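Local coordinates for protein glutamate racemase (Escherichia coli, PDB 2JFN) that is a glutamate racemase of the Asp/Glu/hydantoin racemase family, here with glutamic acid and UDP-N-acetylmuramoyl-L-alanine bound, at residues Leu202-Thr205 with His206-Leu209; Leu210-Glu213 with Leu214-Leu218; Ala134-Gly137 with Thr138-Arg141; Ser35-Asp38 with Glu39-Leu43. All blocks are in the same frame, centred on the assembly; numbering follows the deposited sequence.

Contact 1 (Leu202-Thr205 with His206-Leu209); sequences LGCT and HFPL. With GLU (glutamic acid), chain B.
Cys204 rests on the face of the Phe207 ring. Its CB lies over the middle, 3.4 Å from the ring centroid, a CH-pi contact, and its SG sits over the same face in a sulfur-aromatic contact. With SG anti to the backbone N (chi1 -172°), the sulfur also comes within 3.5 Å of CA of the bound glutamic acid. Further back, Leu202 works by apolar packing: its CD1 meets Pro208 CA at 3.7 Å, and its CB faces Phe207 CB.

A backbone bond from Phe207 N to Cys204 O, 3.0 Å long, closes a type I beta turn with Thr205 and His206 at its corners. The turn follows strand 199-202 of the parallel sheet and forms one wall of the glutamic acid pocket.

Both corner residues also bind the ligand. Thr205 N gives a hydrogen bond to O of the glutamic acid at 3.0 Å, fairly straight at 161°. The ligand's amino N donates to Thr205 OG1 (2.7 Å) and to His206 ND1 (2.8 Å), reaching the imidazole at its edge and in plane. At the other nitrogen of that ring, NE2 is hydrogen-bonded to Glu170 OE1, so the imidazole is held at two points.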
ATOM      1  N   LEU A 202      -9.572   2.372   4.140  1.00 24.28           N
ATOM      2  CA  LEU A 202      -8.508   1.399   4.338  1.00 24.52           C
ATOM      3  C   LEU A 202      -7.232   2.209   4.164  1.00 24.97           C
ATOM      4  O   LEU A 202      -6.808   2.490   3.035  1.00 25.27           O
ATOM      5  CB  LEU A 202      -8.612   0.281   3.300  1.00 24.85           C
ATOM      6  CG  LEU A 202      -9.968  -0.433   3.356  1.00 24.66           C
ATOM      7  CD1 LEU A 202     -10.002  -1.602   2.379  1.00 25.52           C
ATOM      8  CD2 LEU A 202     -10.221  -0.914   4.777  1.00 24.68           C
ATOM      9  N   GLY A 203      -6.655   2.616   5.292  1.00 25.47           N
ATOM     10  CA  GLY A 203      -5.448   3.427   5.289  1.00 26.68           C
ATOM     11  C   GLY A 203      -4.163   2.631   5.403  1.00 27.26           C
ATOM     12  O   GLY A 203      -3.154   3.115   5.910  1.00 28.58           O
ATOM     13  N   CYS A 204      -4.218   1.387   4.954  1.00 27.73           N
ATOM     14  CA  CYS A 204      -3.058   0.509   4.944  1.00 27.40           C
ATOM     15  C   CYS A 204      -3.229  -0.255   3.637  1.00 26.65           C
ATOM     16  O   CYS A 204      -4.280  -0.853   3.403  1.00 26.53           O
ATOM     17  CB  CYS A 204      -3.090  -0.441   6.140  1.00 28.28           C
ATOM     18  SG  CYS A 204      -1.588  -1.410   6.324  1.00 29.75           S
ATOM     19  N   THR A 205      -2.220  -0.225   2.770  1.00 25.96           N
ATOM     20  CA  THR A 205      -2.340  -0.909   1.483  1.00 25.54           C
ATOM     21  C   THR A 205      -2.520  -2.423   1.613  1.00 25.02           C
ATOM     22  O   THR A 205      -2.861  -3.104   0.644  1.00 25.08           O
ATOM     23  CB  THR A 205      -1.133  -0.600   0.556  1.00 25.97           C
ATOM     24  OG1 THR A 205       0.066  -1.155   1.111  1.00 25.47           O
ATOM     25  CG2 THR A 205      -0.958   0.908   0.409  1.00 26.26           C
ATOM     26  N   HIS A 206      -2.294  -2.955   2.808  1.00 25.00           N
ATOM     27  CA  HIS A 206      -2.495  -4.387   3.035  1.00 25.50           C
ATOM     28  C   HIS A 206      -3.989  -4.714   3.158  1.00 25.23           C
ATOM     29  O   HIS A 206      -4.442  -5.799   2.773  1.00 24.85           O
ATOM     30  CB  HIS A 206      -1.825  -4.842   4.336  1.00 25.48           C
ATOM     31  CG  HIS A 206      -0.407  -5.300   4.177  1.00 25.77           C
ATOM     32  ND1 HIS A 206       0.644  -4.431   3.978  1.00 26.12           N
ATOM     33  CD2 HIS A 206       0.136  -6.540   4.232  1.00 26.12           C
ATOM     34  CE1 HIS A 206       1.774  -5.113   3.921  1.00 26.27           C
ATOM     35  NE2 HIS A 206       1.492  -6.395   4.072  1.00 25.97           N
ATOM     36  N   PHE A 207      -4.753  -3.768   3.693  1.00 25.12           N
ATOM     37  CA  PHE A 207      -6.172  -4.001   3.948  1.00 24.78           C
ATOM     38  C   PHE A 207      -7.102  -4.293   2.777  1.00 24.23           C
ATOM     39  O   PHE A 207      -7.976  -5.148   2.901  1.00 24.49           O
ATOM     40  CB  PHE A 207      -6.719  -2.872   4.840  1.00 24.50           C
ATOM     41  CG  PHE A 207      -6.026  -2.776   6.188  1.00 24.94           C
ATOM     42  CD1 PHE A 207      -6.284  -1.709   7.049  1.00 24.92           C
ATOM     43  CD2 PHE A 207      -5.098  -3.746   6.586  1.00 25.02           C
ATOM     44  CE1 PHE A 207      -5.633  -1.604   8.281  1.00 24.91           C
ATOM     45  CE2 PHE A 207      -4.440  -3.649   7.817  1.00 24.68           C
ATOM     46  CZ  PHE A 207      -4.707  -2.577   8.664  1.00 24.50           C
ATOM     47  N   PRO A 208      -6.941  -3.605   1.628  1.00 24.05           N
ATOM     48  CA  PRO A 208      -7.844  -3.914   0.513  1.00 23.79           C
ATOM     49  C   PRO A 208      -7.782  -5.404   0.151  1.00 23.75           C
ATOM     50  O   PRO A 208      -8.736  -5.965  -0.389  1.00 23.71           O
ATOM     51  CB  PRO A 208      -7.318  -3.022  -0.610  1.00 23.37           C
ATOM     52  CG  PRO A 208      -6.850  -1.816   0.132  1.00 23.62           C
ATOM     53  CD  PRO A 208      -6.103  -2.430   1.313  1.00 23.52           C
ATOM     54  N   LEU A 209      -6.652  -6.036   0.459  1.00 24.35           N
ATOM     55  CA  LEU A 209      -6.460  -7.461   0.180  1.00 24.73           C
ATOM     56  C   LEU A 209      -7.422  -8.312   1.011  1.00 24.96           C
ATOM     57  O   LEU A 209      -7.662  -9.480   0.695  1.00 25.40           O
ATOM     58  CB  LEU A 209      -5.017  -7.877   0.506  1.00 24.44           C
ATOM     59  CG  LEU A 209      -3.913  -7.224  -0.324  1.00 24.17           C
ATOM     60  CD1 LEU A 209      -2.558  -7.640   0.217  1.00 24.39           C
ATOM     61  CD2 LEU A 209      -4.066  -7.630  -1.782  1.00 25.04           C
TER
HETATM   62  N   GLU B1287       1.487  -1.855   3.338  1.00 27.57           N
HETATM   63  CA  GLU B1287       1.491  -1.325   4.704  1.00 28.20           C
HETATM   64  C   GLU B1287       1.284   0.176   4.641  1.00 28.44           C
HETATM   65  O   GLU B1287       0.489   0.678   3.767  1.00 28.04           O
HETATM   66  CB  GLU B1287       2.828  -1.655   5.385  1.00 28.42           C
HETATM   67  CG  GLU B1287       2.589  -2.192   6.814  1.00 28.59           C
HETATM   68  CD  GLU B1287       3.890  -2.238   7.605  1.00 29.41           C
HETATM   69  OE1 GLU B1287       3.876  -2.042   8.817  1.00 29.10           O
HETATM   70  OE2 GLU B1287       4.963  -2.481   7.042  1.00 28.72           O
HETATM   71  OXT GLU B1287       1.888   0.942   5.463  1.00 29.50           O

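Contact 2 (Leu210-Glu213 with Leu214-Leu218); sequences LQEE and LLQVL
Leu214 N donates to Leu210 O in a short bond of 2.8 Å and 169°, nearly along the C=O axis, and this first turn also brings Leu214 CG against Leu210 CB at 4.2 Å. One residue on, Leu215 N is satisfied in the same manner by Gln211 O at 2.9 Å. The pattern then loosens. Gln216 N makes a weak bond to Glu212 O. It makes a second bond with Gln216 N 3.1 Å from Glu213 O, standing above the carbonyl plane. Val217 N reaches Glu213 O at 3.3 Å from the same face, so that oxygen serves two donors. Leu218 N closes the ladder on Leu214 O.

This is helix 211-217, the connection in the beta-alpha-beta unit between the parallel strands 199-202 and 223-225. Leu210 occupies its N-cap position, and Leu218 is where the chain leaves helical geometry.

Among the side chains, Glu213 bends at chi2 (80°), and its OE1 forms a salt bridge with Lys172 NZ of helix 163-174. The methylene part of Gln211 lies alongside Leu215, the two pointing the same way, with Gln211 CG 3.7 Å from Leu215 CD1. Glu212 and Gln216 touch more loosely: Glu212 CG approaches Gln216 NE2, with the carboxylate and amide planes 74° apart. On the buried side, Leu210 and Leu214 both lie against Met165 of helix 163-174.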
ATOM      1  N   LEU A 210      -7.961  -7.720   2.071  1.00 25.40           N
ATOM      2  CA  LEU A 210      -8.894  -8.406   2.966  1.00 26.09           C
ATOM      3  C   LEU A 210     -10.327  -7.924   2.759  1.00 26.97           C
ATOM      4  O   LEU A 210     -11.205  -8.186   3.588  1.00 26.49           O
ATOM      5  CB  LEU A 210      -8.498  -8.156   4.424  1.00 26.08           C
ATOM      6  CG  LEU A 210      -7.148  -8.713   4.894  1.00 26.43           C
ATOM      7  CD1 LEU A 210      -6.813  -8.147   6.249  1.00 26.49           C
ATOM      8  CD2 LEU A 210      -7.203 -10.234   4.936  1.00 26.75           C
ATOM      9  N   GLN A 211     -10.571  -7.225   1.658  1.00 27.84           N
ATOM     10  CA  GLN A 211     -11.907  -6.703   1.408  1.00 29.76           C
ATOM     11  C   GLN A 211     -13.028  -7.713   1.641  1.00 29.78           C
ATOM     12  O   GLN A 211     -13.973  -7.430   2.376  1.00 29.75           O
ATOM     13  CB  GLN A 211     -12.020  -6.134  -0.012  1.00 31.43           C
ATOM     14  CG  GLN A 211     -13.424  -5.602  -0.302  1.00 35.04           C
ATOM     15  CD  GLN A 211     -13.510  -4.776  -1.566  1.00 36.79           C
ATOM     16  OE1 GLN A 211     -12.910  -3.700  -1.663  1.00 38.21           O
ATOM     17  NE2 GLN A 211     -14.265  -5.272  -2.547  1.00 37.92           N
ATOM     18  N   GLU A 212     -12.929  -8.890   1.032  1.00 30.23           N
ATOM     19  CA  GLU A 212     -13.977  -9.896   1.196  1.00 31.41           C
ATOM     20  C   GLU A 212     -14.218 -10.231   2.664  1.00 30.99           C
ATOM     21  O   GLU A 212     -15.354 -10.191   3.140  1.00 30.68           O
ATOM     22  CB  GLU A 212     -13.629 -11.169   0.417  1.00 33.48           C
ATOM     23  CG  GLU A 212     -14.785 -12.157   0.315  1.00 36.83           C
ATOM     24  CD  GLU A 212     -14.765 -12.965  -0.979  1.00 38.98           C
ATOM     25  OE1 GLU A 212     -14.894 -12.362  -2.071  1.00 40.36           O
ATOM     26  OE2 GLU A 212     -14.620 -14.205  -0.907  1.00 40.67           O
ATOM     27  N   GLU A 213     -13.142 -10.549   3.381  1.00 30.23           N
ATOM     28  CA  GLU A 213     -13.240 -10.881   4.792  1.00 29.95           C
ATOM     29  C   GLU A 213     -13.825  -9.724   5.603  1.00 29.41           C
ATOM     30  O   GLU A 213     -14.668  -9.937   6.477  1.00 29.01           O
ATOM     31  CB  GLU A 213     -11.861 -11.244   5.353  1.00 30.26           C
ATOM     32  CG  GLU A 213     -11.265 -12.551   4.841  1.00 31.58           C
ATOM     33  CD  GLU A 213     -10.629 -12.445   3.460  1.00 32.64           C
ATOM     34  OE1 GLU A 213     -10.519 -11.324   2.915  1.00 32.86           O
ATOM     35  OE2 GLU A 213     -10.229 -13.499   2.921  1.00 33.12           O
ATOM     36  N   LEU A 214     -13.368  -8.503   5.325  1.00 28.84           N
ATOM     37  CA  LEU A 214     -13.860  -7.327   6.045  1.00 28.43           C
ATOM     38  C   LEU A 214     -15.357  -7.133   5.850  1.00 28.83           C
ATOM     39  O   LEU A 214     -16.075  -6.805   6.792  1.00 27.87           O
ATOM     40  CB  LEU A 214     -13.125  -6.063   5.594  1.00 28.13           C
ATOM     41  CG  LEU A 214     -11.675  -5.934   6.077  1.00 27.63           C
ATOM     42  CD1 LEU A 214     -10.997  -4.759   5.386  1.00 27.49           C
ATOM     43  CD2 LEU A 214     -11.663  -5.759   7.598  1.00 27.85           C
ATOM     44  N   LEU A 215     -15.823  -7.346   4.628  1.00 29.30           N
ATOM     45  CA  LEU A 215     -17.235  -7.179   4.334  1.00 30.96           C
ATOM     46  C   LEU A 215     -18.109  -8.241   4.996  1.00 31.93           C
ATOM     47  O   LEU A 215     -19.306  -8.039   5.172  1.00 32.43           O
ATOM     48  CB  LEU A 215     -17.447  -7.159   2.819  1.00 30.54           C
ATOM     49  CG  LEU A 215     -16.866  -5.894   2.178  1.00 30.81           C
ATOM     50  CD1 LEU A 215     -17.007  -5.953   0.674  1.00 30.80           C
ATOM     51  CD2 LEU A 215     -17.587  -4.672   2.732  1.00 30.46           C
ATOM     52  N   GLN A 216     -17.517  -9.370   5.370  1.00 33.13           N
ATOM     53  CA  GLN A 216     -18.285 -10.422   6.027  1.00 34.56           C
ATOM     54  C   GLN A 216     -18.443 -10.112   7.512  1.00 34.80           C
ATOM     55  O   GLN A 216     -19.420 -10.513   8.142  1.00 35.06           O
ATOM     56  CB  GLN A 216     -17.594 -11.781   5.876  1.00 35.66           C
ATOM     57  CG  GLN A 216     -17.426 -12.267   4.448  1.00 37.89           C
ATOM     58  CD  GLN A 216     -16.857 -13.673   4.382  1.00 39.33           C
ATOM     59  OE1 GLN A 216     -17.543 -14.646   4.702  1.00 41.09           O
ATOM     60  NE2 GLN A 216     -15.595 -13.789   3.981  1.00 39.66           N
ATOM     61  N   VAL A 217     -17.475  -9.389   8.063  1.00 34.71           N
ATOM     62  CA  VAL A 217     -17.473  -9.046   9.478  1.00 35.07           C
ATOM     63  C   VAL A 217     -18.103  -7.697   9.804  1.00 35.24           C
ATOM     64  O   VAL A 217     -18.795  -7.561  10.810  1.00 34.92           O
ATOM     65  CB  VAL A 217     -16.020  -9.066  10.029  1.00 35.06           C
ATOM     66  CG1 VAL A 217     -15.993  -8.643  11.490  1.00 35.49           C
ATOM     67  CG2 VAL A 217     -15.437 -10.452   9.871  1.00 35.11           C
ATOM     68  N   LEU A 218     -17.856  -6.700   8.961  1.00 35.48           N
ATOM     69  CA  LEU A 218     -18.392  -5.362   9.193  1.00 35.98           C
ATOM     70  C   LEU A 218     -19.908  -5.297   9.033  1.00 36.85           C
ATOM     71  O   LEU A 218     -20.496  -6.043   8.245  1.00 36.56           O
ATOM     72  CB  LEU A 218     -17.743  -4.353   8.237  1.00 35.20           C
ATOM     73  CG  LEU A 218     -16.245  -4.061   8.405  1.00 34.74           C
ATOM     74  CD1 LEU A 218     -15.740  -3.333   7.170  1.00 33.85           C
ATOM     75  CD2 LEU A 218     -16.004  -3.230   9.660  1.00 34.29           C
TER

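Contact 3 (Ala134-Gly137 with Thr138-Arg141); sequences ATRG and TVKR
Thr138 packs back onto Ala134 and Thr135 in the tight loop that carries the chain from strand 129-134 of the parallel sheet to helix 142-150, with Arg141 at that helix's N-cap position. Thr138 CB sits 3.7 Å from Ala134 CB and also close to Thr135 O. From there the side chain forks. CG2, anti to the backbone N, continues along Ala134 CB. OG1, beside the backbone N (chi1 -59°), turns to Thr135, whose CG2 it meets at 3.2 Å; the two threonine side chains cross at about a right angle. The same OG1 is hydrogen-bonded at 2.6 Å to a water that accepts from Thr135 N, so one water bridges the two residues.

The three backbone bonds between 134-137 and 138-141 are weak: Thr138 N and Val139 N both lean on Thr135 O, and Lys140 N on Gly137 O. Val139 CG1 lies 3.8 Å from Ala134 CB. The Thr135 side chain lies about 4 Å from the bound glutamic acid and packs on Thr94, a residue of that ligand's pocket. Arg141 NE is salt-bridged to Glu65 OE2, while Arg141 NH1 comes to 2.8 Å from Gly137 O at an angle too poor for a hydrogen bond.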
ATOM      1  N   ALA A 134      -6.066   1.397   9.898  1.00 31.95           N
ATOM      2  CA  ALA A 134      -4.676   1.534   9.497  1.00 33.61           C
ATOM      3  C   ALA A 134      -3.842   0.665  10.413  1.00 34.73           C
ATOM      4  O   ALA A 134      -4.366   0.047  11.338  1.00 34.36           O
ATOM      5  CB  ALA A 134      -4.236   2.990   9.616  1.00 33.35           C
ATOM      6  N   THR A 135      -2.542   0.601  10.163  1.00 36.55           N
ATOM      7  CA  THR A 135      -1.706  -0.195  11.032  1.00 38.50           C
ATOM      8  C   THR A 135      -1.435   0.630  12.288  1.00 40.21           C
ATOM      9  O   THR A 135      -1.642   1.847  12.300  1.00 39.88           O
ATOM     10  CB  THR A 135      -0.392  -0.607  10.344  1.00 38.44           C
ATOM     11  OG1 THR A 135       0.290  -1.554  11.177  1.00 38.63           O
ATOM     12  CG2 THR A 135       0.490   0.602  10.084  1.00 37.99           C
ATOM     13  N   ARG A 136      -0.979  -0.038  13.341  1.00 42.42           N
ATOM     14  CA  ARG A 136      -0.723   0.619  14.614  1.00 44.95           C
ATOM     15  C   ARG A 136       0.109   1.893  14.515  1.00 46.64           C
ATOM     16  O   ARG A 136      -0.222   2.901  15.139  1.00 46.85           O
ATOM     17  CB  ARG A 136      -0.059  -0.361  15.586  1.00 44.96           C
ATOM     18  CG  ARG A 136       0.048   0.178  16.996  1.00 45.04           C
ATOM     19  CD  ARG A 136      -1.319   0.621  17.503  1.00 44.89           C
ATOM     20  NE  ARG A 136      -1.206   1.458  18.692  1.00 45.05           N
ATOM     21  CZ  ARG A 136      -2.237   2.032  19.302  1.00 44.74           C
ATOM     22  NH1 ARG A 136      -3.466   1.859  18.835  1.00 44.68           N
ATOM     23  NH2 ARG A 136      -2.035   2.786  20.373  1.00 44.28           N
ATOM     24  N   GLY A 137       1.180   1.848  13.727  1.00 48.47           N
ATOM     25  CA  GLY A 137       2.038   3.011  13.582  1.00 50.63           C
ATOM     26  C   GLY A 137       1.453   4.188  12.820  1.00 52.15           C
ATOM     27  O   GLY A 137       1.804   5.337  13.087  1.00 52.40           O
ATOM     28  N   THR A 138       0.561   3.910  11.876  1.00 53.81           N
ATOM     29  CA  THR A 138      -0.053   4.959  11.064  1.00 55.54           C
ATOM     30  C   THR A 138      -1.060   5.827  11.817  1.00 56.87           C
ATOM     31  O   THR A 138      -1.248   6.997  11.483  1.00 57.03           O
ATOM     32  CB  THR A 138      -0.756   4.352   9.834  1.00 55.54           C
ATOM     33  OG1 THR A 138       0.199   3.620   9.056  1.00 55.73           O
ATOM     34  CG2 THR A 138      -1.375   5.445   8.972  1.00 55.51           C
ATOM     35  N   VAL A 139      -1.706   5.255  12.830  1.00 58.47           N
ATOM     36  CA  VAL A 139      -2.699   5.990  13.610  1.00 60.06           C
ATOM     37  C   VAL A 139      -2.070   6.843  14.712  1.00 61.27           C
ATOM     38  O   VAL A 139      -2.773   7.534  15.454  1.00 61.39           O
ATOM     39  CB  VAL A 139      -3.728   5.024  14.252  1.00 59.85           C
ATOM     40  CG1 VAL A 139      -4.536   4.328  13.170  1.00 59.91           C
ATOM     41  CG2 VAL A 139      -3.013   4.000  15.116  1.00 59.77           C
ATOM     42  N   LYS A 140      -0.745   6.799  14.810  1.00 62.64           N
ATOM     43  CA  LYS A 140      -0.021   7.559  15.825  1.00 64.06           C
ATOM     44  C   LYS A 140       0.785   8.689  15.185  1.00 64.96           C
ATOM     45  O   LYS A 140       1.433   9.477  15.877  1.00 65.26           O
ATOM     46  CB  LYS A 140       0.913   6.621  16.598  1.00 64.35           C
ATOM     47  CG  LYS A 140       1.671   7.269  17.752  1.00 64.87           C
ATOM     48  CD  LYS A 140       2.472   6.238  18.548  1.00 65.20           C
ATOM     49  CE  LYS A 140       3.541   5.560  17.697  1.00 65.27           C
ATOM     50  NZ  LYS A 140       4.550   6.529  17.186  1.00 65.54           N
ATOM     51  N   ARG A 141       0.732   8.764  13.859  1.00 65.90           N
ATOM     52  CA  ARG A 141       1.458   9.778  13.104  1.00 66.86           C
ATOM     53  C   ARG A 141       0.754  11.129  13.072  1.00 67.23           C
ATOM     54  O   ARG A 141      -0.471  11.202  12.973  1.00 67.16           O
ATOM     55  CB  ARG A 141       1.678   9.297  11.669  1.00 67.34           C
ATOM     56  CG  ARG A 141       2.702   8.185  11.537  1.00 68.13           C
ATOM     57  CD  ARG A 141       4.105   8.721  11.760  1.00 68.85           C
ATOM     58  NE  ARG A 141       5.120   7.675  11.675  1.00 69.48           N
ATOM     59  CZ  ARG A 141       5.213   6.654  12.522  1.00 69.74           C
ATOM     60  NH1 ARG A 141       4.350   6.536  13.522  1.00 69.96           N
ATOM     61  NH2 ARG A 141       6.175   5.754  12.374  1.00 69.94           N
TER
HETATM   62  O   HOH W   1      -1.352   2.205   7.598  1.00 35.33           O

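Contact 4 (Ser35-Asp38 with Glu39-Leu43)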
ATOM      1  N   SER A  35      -2.102  -4.599  -3.821  1.00 23.76           N
ATOM      2  CA  SER A  35      -3.464  -4.099  -3.999  1.00 24.21           C
ATOM      3  C   SER A  35      -3.437  -2.836  -4.870  1.00 24.34           C
ATOM      4  O   SER A  35      -4.332  -2.616  -5.689  1.00 24.46           O
ATOM      5  CB  SER A  35      -4.139  -3.796  -2.652  1.00 23.45           C
ATOM      6  OG  SER A  35      -3.541  -2.695  -1.986  1.00 23.98           O
ATOM      7  N   VAL A  36      -2.401  -2.022  -4.697  1.00 24.57           N
ATOM      8  CA  VAL A  36      -2.253  -0.790  -5.468  1.00 25.04           C
ATOM      9  C   VAL A  36      -1.833  -1.136  -6.884  1.00 25.61           C
ATOM     10  O   VAL A  36      -2.345  -0.577  -7.859  1.00 25.10           O
ATOM     11  CB  VAL A  36      -1.195   0.145  -4.837  1.00 25.08           C
ATOM     12  CG1 VAL A  36      -1.060   1.428  -5.666  1.00 25.12           C
ATOM     13  CG2 VAL A  36      -1.597   0.480  -3.407  1.00 25.41           C
ATOM     14  N   TYR A  37      -0.897  -2.074  -6.996  1.00 26.15           N
ATOM     15  CA  TYR A  37      -0.436  -2.508  -8.301  1.00 26.62           C
ATOM     16  C   TYR A  37      -1.600  -3.073  -9.116  1.00 27.35           C
ATOM     17  O   TYR A  37      -1.726  -2.796 -10.305  1.00 27.42           O
ATOM     18  CB  TYR A  37       0.669  -3.565  -8.147  1.00 26.04           C
ATOM     19  CG  TYR A  37       0.791  -4.495  -9.327  1.00 26.11           C
ATOM     20  CD1 TYR A  37       0.164  -5.742  -9.322  1.00 26.04           C
ATOM     21  CD2 TYR A  37       1.500  -4.118 -10.468  1.00 26.28           C
ATOM     22  CE1 TYR A  37       0.240  -6.593 -10.426  1.00 26.06           C
ATOM     23  CE2 TYR A  37       1.580  -4.961 -11.578  1.00 26.29           C
ATOM     24  CZ  TYR A  37       0.950  -6.192 -11.547  1.00 26.29           C
ATOM     25  OH  TYR A  37       1.037  -7.033 -12.629  1.00 26.91           O
ATOM     26  N   ASP A  38      -2.451  -3.861  -8.471  1.00 28.14           N
ATOM     27  CA  ASP A  38      -3.588  -4.471  -9.146  1.00 29.79           C
ATOM     28  C   ASP A  38      -4.458  -3.412  -9.840  1.00 30.27           C
ATOM     29  O   ASP A  38      -4.895  -3.611 -10.974  1.00 30.51           O
ATOM     30  CB  ASP A  38      -4.403  -5.276  -8.130  1.00 30.37           C
ATOM     31  CG  ASP A  38      -5.252  -6.354  -8.772  1.00 31.87           C
ATOM     32  OD1 ASP A  38      -4.933  -6.790  -9.899  1.00 32.39           O
ATOM     33  OD2 ASP A  38      -6.239  -6.785  -8.130  1.00 32.89           O
ATOM     34  N   GLU A  39      -4.690  -2.289  -9.164  1.00 30.88           N
ATOM     35  CA  GLU A  39      -5.485  -1.194  -9.728  1.00 32.05           C
ATOM     36  C   GLU A  39      -4.723  -0.523 -10.871  1.00 32.29           C
ATOM     37  O   GLU A  39      -5.293  -0.191 -11.911  1.00 31.60           O
ATOM     38  CB  GLU A  39      -5.791  -0.149  -8.654  1.00 32.93           C
ATOM     39  CG  GLU A  39      -6.730  -0.612  -7.553  1.00 35.19           C
ATOM     40  CD  GLU A  39      -8.193  -0.547  -7.960  1.00 36.77           C
ATOM     41  OE1 GLU A  39      -9.058  -0.832  -7.104  1.00 38.63           O
ATOM     42  OE2 GLU A  39      -8.482  -0.206  -9.127  1.00 37.13           O
ATOM     43  N   ILE A  40      -3.427  -0.316 -10.675  1.00 32.60           N
ATOM     44  CA  ILE A  40      -2.616   0.311 -11.707  1.00 33.11           C
ATOM     45  C   ILE A  40      -2.571  -0.527 -12.985  1.00 33.95           C
ATOM     46  O   ILE A  40      -2.770   0.001 -14.082  1.00 33.92           O
ATOM     47  CB  ILE A  40      -1.177   0.560 -11.213  1.00 32.73           C
ATOM     48  CG1 ILE A  40      -1.195   1.525 -10.024  1.00 32.28           C
ATOM     49  CG2 ILE A  40      -0.324   1.128 -12.346  1.00 32.95           C
ATOM     50  CD1 ILE A  40       0.170   1.754  -9.395  1.00 32.55           C
ATOM     51  N   ARG A  41      -2.322  -1.829 -12.854  1.00 34.92           N
ATOM     52  CA  ARG A  41      -2.249  -2.688 -14.031  1.00 36.38           C
ATOM     53  C   ARG A  41      -3.593  -2.824 -14.733  1.00 37.23           C
ATOM     54  O   ARG A  41      -3.645  -3.068 -15.933  1.00 36.68           O
ATOM     55  CB  ARG A  41      -1.727  -4.085 -13.681  1.00 36.95           C
ATOM     56  CG  ARG A  41      -2.694  -4.951 -12.895  1.00 38.65           C
ATOM     57  CD  ARG A  41      -2.435  -6.435 -13.150  1.00 40.05           C
ATOM     58  NE  ARG A  41      -3.225  -7.281 -12.259  1.00 41.30           N
ATOM     59  CZ  ARG A  41      -3.252  -8.609 -12.310  1.00 41.65           C
ATOM     60  NH1 ARG A  41      -2.532  -9.261 -13.216  1.00 41.91           N
ATOM     61  NH2 ARG A  41      -3.998  -9.289 -11.449  1.00 42.04           N
ATOM     62  N   HIS A  42      -4.679  -2.686 -13.985  1.00 38.38           N
ATOM     63  CA  HIS A  42      -5.995  -2.789 -14.595  1.00 39.98           C
ATOM     64  C   HIS A  42      -6.186  -1.598 -15.536  1.00 40.26           C
ATOM     65  O   HIS A  42      -6.846  -1.705 -16.568  1.00 40.52           O
ATOM     66  CB  HIS A  42      -7.080  -2.801 -13.513  1.00 40.97           C
ATOM     67  CG  HIS A  42      -8.466  -2.951 -14.055  1.00 42.48           C
ATOM     68  ND1 HIS A  42      -9.102  -1.954 -14.762  1.00 43.19           N
ATOM     69  CD2 HIS A  42      -9.338  -3.986 -13.998  1.00 43.17           C
ATOM     70  CE1 HIS A  42     -10.307  -2.366 -15.117  1.00 43.48           C
ATOM     71  NE2 HIS A  42     -10.475  -3.596 -14.665  1.00 43.37           N
ATOM     72  N   LEU A  43      -5.582  -0.468 -15.179  1.00 40.38           N
ATOM     73  CA  LEU A  43      -5.672   0.745 -15.977  1.00 40.54           C
ATOM     74  C   LEU A  43      -4.571   0.813 -17.042  1.00 40.74           C
ATOM     75  O   LEU A  43      -4.800   1.288 -18.154  1.00 40.80           O
ATOM     76  CB  LEU A  43      -5.584   1.969 -15.059  1.00 40.84           C
ATOM     77  CG  LEU A  43      -5.810   3.352 -15.673  1.00 40.88           C
ATOM     78  CD1 LEU A  43      -7.220   3.426 -16.251  1.00 41.44           C
ATOM     79  CD2 LEU A  43      -5.616   4.428 -14.612  1.00 40.98           C
TER
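Asp38 and Arg41 form a salt bridge along the helix, in which the guanidinium grips side-on and both of its donors use a single oxygen. Arg41 NE lies 3.0 Å from Asp38 OD1 and Arg41 NH2 is 3.1 Å from the same atom. OD1 stays within 3° of the guanidinium plane, whereas the carboxylate itself is turned 42° against that plane. Arg41 gets there by setting CG between its backbone N and carbonyl carbon (chi1 71°) and then running out extended to NE.

That route carries the aliphatic part of Arg41 over one face of the Tyr37 ring, toward the rim, with Arg41 CD 3.6 Å from Tyr37 OH. The hydroxyl is hydrogen-bonded to Tyr273 O, and Tyr49 meets the Tyr37 ring edge-to-face.

Three backbone bonds follow the i to i+4 pattern of an alpha-helix. Arg41 N to Tyr37 O is short and straight at 2.8 Å, Ile40 N to Val36 O follows at 3.0 Å, and His42 N to Asp38 O is longer at 3.2 Å. The segment belongs to helix 33-43, which links the parallel strands 21-28 and 48-53 as a beta-alpha-beta crossover.

Apolar packing falls on the buried side, where Val36 CG1 touches Ile40 CD1 at 3.9 Å. Beyond them, helix 228-241 supplies Ile231 against Val36 and Thr235 against Ile40.

How the contacts relate
From the N terminus, contact 4 comes first, within helix 33-43 and next to the larger mixed sheet. Contact 3 follows, shaping the loop that leaves strand 129-134 of the four-stranded parallel sheet. Contact 1 turns the chain after strand 199-202 of that sheet, and contact 2 continues directly from it into helix 211-217. All four are local and in series, so none nests in or crosses another. Contact 1 touches the other three: Phe207 CE1 packs on Ala134 N, Leu202 CD2 meets Leu214 CD1, and Ser35 OG is hydrogen-bonded to Thr205 O, joining helix 33-43 to the loop after strand 199-202 near the glutamic acid. Contacts 3 and 4 lie about 24 Å apart, centre to centre.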